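Local coordinates for protein Rv3592 (Mycobacterium tuberculosis, PDB 3HX9) that binds two hemes in its active site and probably degrades the porphyrin ring oxidatively to mycobilins, with release of free iron, at residues V4-I9 against R50-T55; E10-A15 against V83-S88; P34-F39 against T55-D60. All blocks are in the same frame, centred on the assembly; numbering follows the deposited sequence.

Contact 1: residues V4-I9 against R50-T55; sequences VKINAI and RYFVVT. With HEM (protoporphyrin IX containing Fe), chain E.
Lys5 and Thr55, Asn7 and Val53, and Ile9 and Tyr51 are the hydrogen-bonded pairs of two antiparallel strands. In the first pair, Lys5 O takes two bonds. Thr55 N donates to it at 2.9 Å, while Thr55 OG1 lies in the carbonyl plane on a lone pair, 2.8 Å from Lys5 O. A chi1 of 72° sets this hydroxyl between the threonine's N and carbonyl carbon, within reach of Lys5. The last pair is uneven: Ile9 N to Tyr51 O is straight, but Tyr51 N to Ile9 O is weak.

Arg50 can be followed outward. Arg50 CB lies 3.3 Å from Ile9 O, and CG moves off beside the same oxygen. CD reaches the methyl of Ala8. The chain bends at chi3 (-73°), which lays the guanidinium against that methyl: Ala8 CB sits 3.5 Å above one face of the Arg50 guanidinium, toward the rim. At the tip, Arg50 NH1 gives a hydrogen bond of 3.0 Å to a water in the guanidinium plane. The water in turn donates to Ala8 O. Glu48 forms a salt bridge with NE.

The two faces of the sheet differ. On one, Ile6 CG2 packs 3.7 Å from Phe52 CG, and Ala8 CB also meets that ring. Ile6 and Phe52 touch Phe52 of the second subunit here. On the other, Val53 CG1 and the side chain of Asn7 approach the bound heme. Asn7 OD1 is 3.2 Å from the heme meso carbon CHD. Ile9 and Val53 also pack on Phe23 of helix 16-25. In this protein the Asn7 and Val53 face thus serves the heme. The strands are the central two of a ferredoxin-like sheet, the unit of the dimeric alpha-beta barrel fold.

Contact 2: residues E10-A15 against V83-S88; sequences EVPAGA and VATGAS. With HEM (protoporphyrin IX containing Fe), chain E.
Glu10 is held to Thr85 and Gly86 by two backbone hydrogen bonds. Thr85 N donates to Glu10 O at 2.8 Å, and Glu10 N donates to Gly86 O at 2.9 Å. Glu10 O also receives a CA-H...O contact from Ala84.

One water adds a bridge between side chains. It donates to Glu10 OE1 at 2.7 Å and accepts from Ser88 OG at 2.8 Å. The glutamate chain is bent at chi2 (146°), and its carboxylate lies beside the Gly86 backbone, with Glu10 CD 4.0 Å from Gly86 CA.

A ring carbon also comes close to a carbonyl: Pro12 CD is 3.2 Å from Val83 O. Apolar contacts are few. Pro12 CG and Thr85 CG2 meet tip to tip, 3.9 Å apart. The chain then reverses in a type II turn from Pro12 to Ala15, with Gly14 in it, and Ala15 CB faces Val83 CB loosely.

The heme bonds come from backbone amides. Ala84 N points straight at propionate oxygen O1A of the heme, 2.7 Å away. Val83 N donates to O2A of the same carboxylate at 3.1 Å, with a weak second bond to O1A. Two neighbouring amides thus grip one propionate.

Outside the pair, Val11 and Val83 pack on Leu19 of helix 16-25, and Ala87 touches Asn7 and Ile9. The contact joins the exit of strand 3-9 to the entry of strand 87-99.

Contact 3: residues P34-F39 against T55-D60; sequences PGFLGF and THWESD. With HEM (protoporphyrin IX containing Fe), chain E.
The open end of the beta hairpin 36-46/51-57 is joined here, and it carries a beta bulge. Phe36 pairs with Trp57 and Phe39 with Thr55, both non-hydrogen-bonded. Between them, Leu37 and Gly38 face the single residue His56. Leu37 N donates to His56 O at 2.8 Å, and His56 N donates to Gly38 O at 2.9 Å. The imidazole ND1 adds a weak bond to Gly38 O, which lies in the ring plane. Past the strands, Glu58 N donates to Gly35 O.

Phe36 and Trp57 meet on the face that also bears Thr55 and Phe39. Phe36 has CG anti to its N (chi1 179°), and the ring reaches over the indole. Phe36 CD1 sits 3.5 Å above the Trp57 indole plane, toward the rim. The Phe36 ring and the six-membered ring of Trp57 form an edge-to-face pair, planes at 53° and centroids 4.9 Å apart. Gly38 N lies over the centre of one Phe36 face. Trp57 NE1 donates to Thr55 OG1 in the indole plane at 2.9 Å, which helps to fix the rotation of the indole. This hydroxyl in turn donates to Lys5 O. Leu37 CD1 reaches back to Trp57 C at 3.5 Å, and its side chain crosses that of Glu58 at about a right angle.

Phe39 turns one face to the heme: vinyl carbon CAB stands 3.7 Å above the Phe39 ring centre. Phe39 also pairs antiparallel with a strand of the second subunit, and the sheet runs on across the interface. Ser59 is the N-cap of helix 60-68. Trp57 meets Trp66, the predicted transition-state stabiliser. The whole is a bulged hairpin end from which Phe39 and Thr55 reach the heme pocket of a dimeric alpha-beta barrel.

How the contacts relate
From the N terminus, strand 3-9 comes first. It leads into loop 10-15, then helix 16-25 and the hairpin. Contact 1 closes a loop of 40 residues by setting strand 51-57 beside strand 3-9. Contact 3 closes a shorter loop of 15 residues within the hairpin. It crosses contact 1 along the chain and shares Thr55 with it. Contact 2 closes the longest loop, 67 residues, and brings in strand 87-99. It crosses contact 1 and encloses contact 3. Contacts 1 and 2 touch and share a water. Contacts 2 and 3 do not touch, their centres about 24 Å apart. All three reach one four-stranded sheet and the same heme.

Contact 1: residues V4-I9 against R50-T55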
# COMPACT_ATOMS: atom_id res chain seq x y z
N VAL A 4 4.65 -5.28 -5.23
CA VAL A 4 4.74 -4.14 -4.32
C VAL A 4 5.65 -4.57 -3.18
O VAL A 4 5.51 -5.68 -2.64
CB VAL A 4 3.32 -3.80 -3.74
CG1 VAL A 4 3.49 -2.75 -2.68
CG2 VAL A 4 2.48 -3.15 -4.79
N LYS A 5 6.64 -3.73 -2.88
CA LYS A 5 7.54 -3.97 -1.76
C LYS A 5 7.40 -2.78 -0.82
O LYS A 5 7.71 -1.66 -1.19
CB LYS A 5 8.95 -4.06 -2.30
CG LYS A 5 9.13 -5.16 -3.44
CD LYS A 5 8.89 -6.62 -2.85
CE LYS A 5 9.31 -7.79 -3.80
NZ LYS A 5 9.28 -7.19 -5.03
N ILE A 6 6.96 -3.02 0.42
CA ILE A 6 6.69 -1.89 1.28
C ILE A 6 7.74 -1.97 2.40
O ILE A 6 7.81 -3.05 3.04
CB ILE A 6 5.30 -2.09 1.95
CG1 ILE A 6 4.20 -2.22 0.88
CG2 ILE A 6 5.01 -0.87 2.96
CD1 ILE A 6 2.75 -2.03 1.37
N ASN A 7 8.48 -0.91 2.61
CA ASN A 7 9.28 -0.82 3.85
C ASN A 7 8.44 -0.18 4.88
O ASN A 7 8.10 1.00 4.74
CB ASN A 7 10.62 -0.13 3.62
CG ASN A 7 11.66 -0.55 4.67
OD1 ASN A 7 12.40 0.30 5.15
ND2 ASN A 7 11.71 -1.81 4.98
N ALA A 8 8.11 -0.92 5.96
CA ALA A 8 7.27 -0.35 7.00
C ALA A 8 8.21 0.07 8.11
O ALA A 8 8.76 -0.79 8.81
CB ALA A 8 6.15 -1.36 7.50
N ILE A 9 8.40 1.37 8.27
CA ILE A 9 9.52 1.92 9.07
C ILE A 9 9.01 2.55 10.34
O ILE A 9 7.97 3.22 10.38
CB ILE A 9 10.39 2.87 8.28
CG1 ILE A 9 9.53 3.98 7.63
CG2 ILE A 9 11.08 2.06 7.25
CD1 ILE A 9 10.37 5.07 6.94
N ARG A 50 3.48 2.99 11.87
CA ARG A 50 4.69 3.02 11.00
C ARG A 50 4.38 3.83 9.75
O ARG A 50 3.23 3.86 9.32
CB ARG A 50 5.09 1.62 10.55
CG ARG A 50 5.37 0.73 11.78
CD ARG A 50 5.74 -0.69 11.37
NE ARG A 50 4.55 -1.35 10.91
CZ ARG A 50 4.53 -2.61 10.49
NH1 ARG A 50 5.69 -3.32 10.48
NH2 ARG A 50 3.37 -3.15 10.10
N TYR A 51 5.39 4.50 9.25
CA TYR A 51 5.30 5.02 7.85
C TYR A 51 5.41 3.83 6.91
O TYR A 51 6.15 2.88 7.18
CB TYR A 51 6.45 5.96 7.55
CG TYR A 51 6.22 7.37 8.03
CD1 TYR A 51 5.96 8.43 7.11
CD2 TYR A 51 6.28 7.66 9.37
CE1 TYR A 51 5.73 9.74 7.57
CE2 TYR A 51 6.06 8.98 9.86
CZ TYR A 51 5.84 9.99 8.95
OH TYR A 51 5.64 11.28 9.46
N PHE A 52 4.70 3.91 5.78
CA PHE A 52 4.86 2.85 4.74
C PHE A 52 5.51 3.47 3.54
O PHE A 52 5.01 4.47 3.03
CB PHE A 52 3.49 2.30 4.26
CG PHE A 52 2.90 1.21 5.11
CD1 PHE A 52 3.40 0.94 6.39
CD2 PHE A 52 1.84 0.44 4.64
CE1 PHE A 52 2.85 -0.07 7.16
CE2 PHE A 52 1.26 -0.58 5.40
CZ PHE A 52 1.78 -0.79 6.71
N VAL A 53 6.63 2.90 3.11
CA VAL A 53 7.34 3.34 1.94
C VAL A 53 6.95 2.30 0.89
O VAL A 53 7.44 1.19 0.92
CB VAL A 53 8.84 3.34 2.18
CG1 VAL A 53 9.61 3.80 0.92
CG2 VAL A 53 9.11 4.38 3.35
N VAL A 54 5.99 2.66 0.06
CA VAL A 54 5.31 1.70 -0.85
C VAL A 54 6.00 1.78 -2.21
O VAL A 54 5.83 2.78 -2.93
CB VAL A 54 3.83 2.03 -0.99
CG1 VAL A 54 3.13 1.01 -1.94
CG2 VAL A 54 3.18 2.06 0.37
N THR A 55 6.77 0.75 -2.54
CA THR A 55 7.51 0.83 -3.81
C THR A 55 6.92 -0.19 -4.78
O THR A 55 6.41 -1.25 -4.38
CB THR A 55 9.01 0.56 -3.66
OG1 THR A 55 9.25 -0.86 -3.41
CG2 THR A 55 9.58 1.39 -2.54
CHA HEM E . 16.15 3.91 5.59
CHB HEM E . 14.93 6.24 1.49
CHC HEM E . 13.01 2.10 -0.23
CHD HEM E . 15.04 -0.31 3.46
C1A HEM E . 15.91 4.88 4.64
C2A HEM E . 16.15 6.29 4.87
C3A HEM E . 15.83 6.93 3.74
C4A HEM E . 15.35 5.98 2.80
CMA HEM E . 15.86 8.43 3.46
CAA HEM E . 16.69 6.89 6.20
CBA HEM E . 15.51 7.12 7.15
CGA HEM E . 15.86 7.76 8.48
O1A HEM E . 15.63 7.12 9.49
O2A HEM E . 16.35 8.89 8.54
C1B HEM E . 14.30 5.31 0.71
C2B HEM E . 13.68 5.62 -0.57
C3B HEM E . 13.13 4.47 -1.05
C4B HEM E . 13.38 3.41 -0.08
CMB HEM E . 13.66 6.98 -1.27
CAB HEM E . 12.34 4.39 -2.35
CBB HEM E . 12.25 3.29 -3.09
C1C HEM E . 13.41 1.10 0.61
C2C HEM E . 13.03 -0.29 0.49
C3C HEM E . 13.59 -0.88 1.56
C4C HEM E . 14.33 0.04 2.33
CMC HEM E . 12.05 -0.91 -0.52
CAC HEM E . 13.48 -2.36 1.90
CBC HEM E . 13.95 -3.21 0.99
C1D HEM E . 15.51 0.59 4.38
C2D HEM E . 16.03 0.20 5.66
C3D HEM E . 16.37 1.52 6.33
C4D HEM E . 16.00 2.56 5.39
CMD HEM E . 16.18 -1.26 6.16
CAD HEM E . 16.96 1.69 7.74
CBD HEM E . 15.73 1.78 8.66
CGD HEM E . 16.20 1.72 10.12
O1D HEM E . 17.37 1.99 10.38
O2D HEM E . 15.47 1.31 11.05
NA HEM E . 15.40 4.71 3.34
NB HEM E . 14.12 3.98 0.96
NC HEM E . 14.23 1.28 1.73
ND HEM E . 15.45 1.97 4.29
FE HEM E . 14.53 3.02 2.77
O HOH W 1 8.48 -2.46 11.09

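Contact 2: residues E10-A15 against V83-S88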
# COMPACT_ATOMS: atom_id res chain seq x y z
N GLU A 10 9.66 2.16 11.42
CA GLU A 10 9.29 2.67 12.76
C GLU A 10 9.93 4.02 12.96
O GLU A 10 11.13 4.16 12.89
CB GLU A 10 9.78 1.66 13.82
CG GLU A 10 8.88 0.39 13.90
CD GLU A 10 9.65 -0.92 14.23
OE1 GLU A 10 9.40 -1.99 13.58
OE2 GLU A 10 10.52 -0.89 15.13
N VAL A 11 9.14 5.05 13.19
CA VAL A 11 9.64 6.40 13.24
C VAL A 11 9.23 6.96 14.57
O VAL A 11 8.08 6.96 14.86
CB VAL A 11 8.95 7.26 12.15
CG1 VAL A 11 9.43 8.67 12.25
CG2 VAL A 11 9.37 6.74 10.81
N PRO A 12 10.17 7.46 15.37
CA PRO A 12 9.76 7.95 16.72
C PRO A 12 8.74 9.08 16.62
O PRO A 12 8.77 9.89 15.70
CB PRO A 12 11.07 8.57 17.25
CG PRO A 12 12.11 7.70 16.70
CD PRO A 12 11.62 7.39 15.25
N ALA A 13 7.81 9.12 17.55
CA ALA A 13 6.87 10.24 17.59
C ALA A 13 7.64 11.55 17.68
O ALA A 13 8.61 11.69 18.48
CB ALA A 13 5.90 10.06 18.74
N GLY A 14 7.29 12.48 16.80
CA GLY A 14 8.01 13.73 16.71
C GLY A 14 9.02 13.81 15.59
O GLY A 14 9.40 14.92 15.21
N ALA A 15 9.47 12.64 15.11
CA ALA A 15 10.53 12.57 14.13
C ALA A 15 9.94 12.60 12.72
O ALA A 15 10.70 12.76 11.77
CB ALA A 15 11.38 11.34 14.33
N VAL A 83 16.81 8.20 11.54
CA VAL A 83 15.88 8.53 12.62
C VAL A 83 14.98 7.32 12.93
O VAL A 83 14.59 7.11 14.08
CB VAL A 83 15.08 9.83 12.42
CG1 VAL A 83 16.03 11.07 12.45
CG2 VAL A 83 14.29 9.80 11.13
N ALA A 84 14.73 6.49 11.91
CA ALA A 84 13.97 5.27 12.13
C ALA A 84 14.57 4.28 13.13
O ALA A 84 15.77 4.16 13.27
CB ALA A 84 13.65 4.58 10.78
N THR A 85 13.73 3.57 13.83
CA THR A 85 14.21 2.61 14.83
C THR A 85 13.90 1.16 14.50
O THR A 85 13.93 0.27 15.38
CB THR A 85 13.64 2.98 16.21
OG1 THR A 85 12.22 3.05 16.14
CG2 THR A 85 14.14 4.38 16.63
N GLY A 86 13.59 0.89 13.24
CA GLY A 86 13.39 -0.49 12.83
C GLY A 86 12.63 -0.43 11.50
O GLY A 86 12.08 0.65 11.13
N ALA A 87 12.60 -1.55 10.81
CA ALA A 87 11.86 -1.61 9.54
C ALA A 87 11.46 -3.07 9.31
O ALA A 87 12.17 -4.03 9.74
CB ALA A 87 12.76 -1.12 8.44
N SER A 88 10.38 -3.25 8.55
CA SER A 88 9.94 -4.58 8.15
C SER A 88 9.61 -4.46 6.67
O SER A 88 8.80 -3.63 6.33
CB SER A 88 8.66 -4.99 8.88
OG SER A 88 8.94 -5.13 10.29
CHA HEM E . 16.15 3.91 5.59
CHB HEM E . 14.93 6.24 1.49
CHC HEM E . 13.01 2.10 -0.23
CHD HEM E . 15.04 -0.31 3.46
C1A HEM E . 15.91 4.88 4.64
C2A HEM E . 16.15 6.29 4.87
C3A HEM E . 15.83 6.93 3.74
C4A HEM E . 15.35 5.98 2.80
CMA HEM E . 15.86 8.43 3.46
CAA HEM E . 16.69 6.89 6.20
CBA HEM E . 15.51 7.12 7.15
CGA HEM E . 15.86 7.76 8.48
O1A HEM E . 15.63 7.12 9.49
O2A HEM E . 16.35 8.89 8.54
C1B HEM E . 14.30 5.31 0.71
C2B HEM E . 13.68 5.62 -0.57
C3B HEM E . 13.13 4.47 -1.05
C4B HEM E . 13.38 3.41 -0.08
CMB HEM E . 13.66 6.98 -1.27
CAB HEM E . 12.34 4.39 -2.35
CBB HEM E . 12.25 3.29 -3.09
C1C HEM E . 13.41 1.10 0.61
C2C HEM E . 13.03 -0.29 0.49
C3C HEM E . 13.59 -0.88 1.56
C4C HEM E . 14.33 0.04 2.33
CMC HEM E . 12.05 -0.91 -0.52
CAC HEM E . 13.48 -2.36 1.90
CBC HEM E . 13.95 -3.21 0.99
C1D HEM E . 15.51 0.59 4.38
C2D HEM E . 16.03 0.20 5.66
C3D HEM E . 16.37 1.52 6.33
C4D HEM E . 16.00 2.56 5.39
CMD HEM E . 16.18 -1.26 6.16
CAD HEM E . 16.96 1.69 7.74
CBD HEM E . 15.73 1.78 8.66
CGD HEM E . 16.20 1.72 10.12
O1D HEM E . 17.37 1.99 10.38
O2D HEM E . 15.47 1.31 11.05
NA HEM E . 15.40 4.71 3.34
NB HEM E . 14.12 3.98 0.96
NC HEM E . 14.23 1.28 1.73
ND HEM E . 15.45 1.97 4.29
FE HEM E . 14.53 3.02 2.77
O HOH W 1 8.48 -2.46 11.09

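Contact 3: residues P34-F39 against T55-D60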
# COMPACT_ATOMS: atom_id res chain seq x y z
N PRO A 34 16.10 -0.09 -13.22
CA PRO A 34 15.37 -0.96 -14.12
C PRO A 34 14.19 -1.70 -13.42
O PRO A 34 14.36 -2.25 -12.34
CB PRO A 34 16.42 -1.93 -14.63
CG PRO A 34 17.77 -1.34 -14.26
CD PRO A 34 17.52 -0.46 -13.07
N GLY A 35 13.03 -1.68 -14.06
CA GLY A 35 11.87 -2.32 -13.51
C GLY A 35 11.14 -1.46 -12.47
O GLY A 35 10.10 -1.89 -11.92
N PHE A 36 11.63 -0.25 -12.20
CA PHE A 36 11.06 0.53 -11.06
C PHE A 36 9.91 1.29 -11.55
O PHE A 36 10.03 1.99 -12.59
CB PHE A 36 12.10 1.51 -10.53
CG PHE A 36 11.61 2.36 -9.40
CD1 PHE A 36 11.10 1.77 -8.23
CD2 PHE A 36 11.67 3.72 -9.47
CE1 PHE A 36 10.64 2.60 -7.17
CE2 PHE A 36 11.28 4.59 -8.39
CZ PHE A 36 10.72 4.00 -7.23
N LEU A 37 8.76 1.21 -10.85
CA LEU A 37 7.55 1.94 -11.29
C LEU A 37 7.08 3.08 -10.37
O LEU A 37 6.02 3.69 -10.60
CB LEU A 37 6.36 0.96 -11.50
CG LEU A 37 6.67 -0.23 -12.41
CD1 LEU A 37 5.70 -1.34 -12.16
CD2 LEU A 37 6.53 0.35 -13.80
N GLY A 38 7.85 3.41 -9.34
CA GLY A 38 7.54 4.59 -8.56
C GLY A 38 7.40 4.16 -7.08
O GLY A 38 7.43 2.96 -6.75
N PHE A 39 7.16 5.17 -6.25
CA PHE A 39 6.91 4.92 -4.82
C PHE A 39 6.12 6.01 -4.19
O PHE A 39 6.04 7.13 -4.69
CB PHE A 39 8.21 4.61 -4.05
CG PHE A 39 8.91 5.77 -3.46
CD1 PHE A 39 8.79 6.07 -2.06
CD2 PHE A 39 9.74 6.58 -4.25
CE1 PHE A 39 9.46 7.11 -1.51
CE2 PHE A 39 10.47 7.62 -3.67
CZ PHE A 39 10.31 7.89 -2.31
N THR A 55 6.77 0.75 -2.54
CA THR A 55 7.51 0.83 -3.81
C THR A 55 6.92 -0.19 -4.78
O THR A 55 6.41 -1.25 -4.38
CB THR A 55 9.01 0.56 -3.66
OG1 THR A 55 9.25 -0.86 -3.41
CG2 THR A 55 9.58 1.39 -2.54
N HIS A 56 6.97 0.16 -6.07
CA HIS A 56 6.31 -0.67 -7.12
C HIS A 56 7.34 -1.08 -8.16
O HIS A 56 8.18 -0.26 -8.58
CB HIS A 56 5.30 0.25 -7.82
CG HIS A 56 4.20 0.69 -6.90
ND1 HIS A 56 4.24 1.83 -6.13
CD2 HIS A 56 3.03 0.06 -6.60
CE1 HIS A 56 3.12 1.91 -5.42
NE2 HIS A 56 2.36 0.87 -5.72
N TRP A 57 7.32 -2.36 -8.53
CA TRP A 57 8.31 -2.90 -9.46
C TRP A 57 7.61 -3.77 -10.48
O TRP A 57 6.60 -4.39 -10.20
CB TRP A 57 9.36 -3.71 -8.75
CG TRP A 57 10.08 -2.93 -7.69
CD1 TRP A 57 9.63 -2.64 -6.41
CD2 TRP A 57 11.32 -2.25 -7.85
NE1 TRP A 57 10.53 -1.80 -5.80
CE2 TRP A 57 11.61 -1.59 -6.62
CE3 TRP A 57 12.25 -2.17 -8.89
CZ2 TRP A 57 12.78 -0.79 -6.45
CZ3 TRP A 57 13.41 -1.39 -8.75
CH2 TRP A 57 13.68 -0.74 -7.50
N GLU A 58 8.19 -3.86 -11.66
CA GLU A 58 7.70 -4.84 -12.64
C GLU A 58 7.80 -6.29 -12.22
O GLU A 58 6.94 -7.09 -12.61
CB GLU A 58 8.52 -4.67 -13.93
CG GLU A 58 8.53 -3.22 -14.42
CD GLU A 58 8.84 -3.10 -15.90
OE1 GLU A 58 9.75 -3.85 -16.39
OE2 GLU A 58 8.14 -2.26 -16.54
N SER A 59 8.83 -6.68 -11.45
CA SER A 59 9.00 -8.03 -11.00
C SER A 59 9.76 -8.07 -9.70
O SER A 59 10.45 -7.09 -9.36
CB SER A 59 9.84 -8.81 -12.03
OG SER A 59 11.18 -8.31 -12.11
N ASP A 60 9.67 -9.19 -9.02
CA ASP A 60 10.51 -9.38 -7.84
C ASP A 60 11.98 -9.36 -8.28
O ASP A 60 12.82 -8.82 -7.56
CB ASP A 60 10.21 -10.70 -7.20
CG ASP A 60 11.14 -11.00 -6.04
OD1 ASP A 60 11.19 -10.20 -5.07
OD2 ASP A 60 11.89 -12.04 -6.12
CHA HEM E . 16.15 3.91 5.59
CHB HEM E . 14.93 6.24 1.49
CHC HEM E . 13.01 2.10 -0.23
CHD HEM E . 15.04 -0.31 3.46
C1A HEM E . 15.91 4.88 4.64
C2A HEM E . 16.15 6.29 4.87
C3A HEM E . 15.83 6.93 3.74
C4A HEM E . 15.35 5.98 2.80
CMA HEM E . 15.86 8.43 3.46
CAA HEM E . 16.69 6.89 6.20
CBA HEM E . 15.51 7.12 7.15
CGA HEM E . 15.86 7.76 8.48
O1A HEM E . 15.63 7.12 9.49
O2A HEM E . 16.35 8.89 8.54
C1B HEM E . 14.30 5.31 0.71
C2B HEM E . 13.68 5.62 -0.57
C3B HEM E . 13.13 4.47 -1.05
C4B HEM E . 13.38 3.41 -0.08
CMB HEM E . 13.66 6.98 -1.27
CAB HEM E . 12.34 4.39 -2.35
CBB HEM E . 12.25 3.29 -3.09
C1C HEM E . 13.41 1.10 0.61
C2C HEM E . 13.03 -0.29 0.49
C3C HEM E . 13.59 -0.88 1.56
C4C HEM E . 14.33 0.04 2.33
CMC HEM E . 12.05 -0.91 -0.52
CAC HEM E . 13.48 -2.36 1.90
CBC HEM E . 13.95 -3.21 0.99
C1D HEM E . 15.51 0.59 4.38
C2D HEM E . 16.03 0.20 5.66
C3D HEM E . 16.37 1.52 6.33
C4D HEM E . 16.00 2.56 5.39
CMD HEM E . 16.18 -1.26 6.16
CAD HEM E . 16.96 1.69 7.74
CBD HEM E . 15.73 1.78 8.66
CGD HEM E . 16.20 1.72 10.12
O1D HEM E . 17.37 1.99 10.38
O2D HEM E . 15.47 1.31 11.05
NA HEM E . 15.40 4.71 3.34
NB HEM E . 14.12 3.98 0.96
NC HEM E . 14.23 1.28 1.73
ND HEM E . 15.45 1.97 4.29
FE HEM E . 14.53 3.02 2.77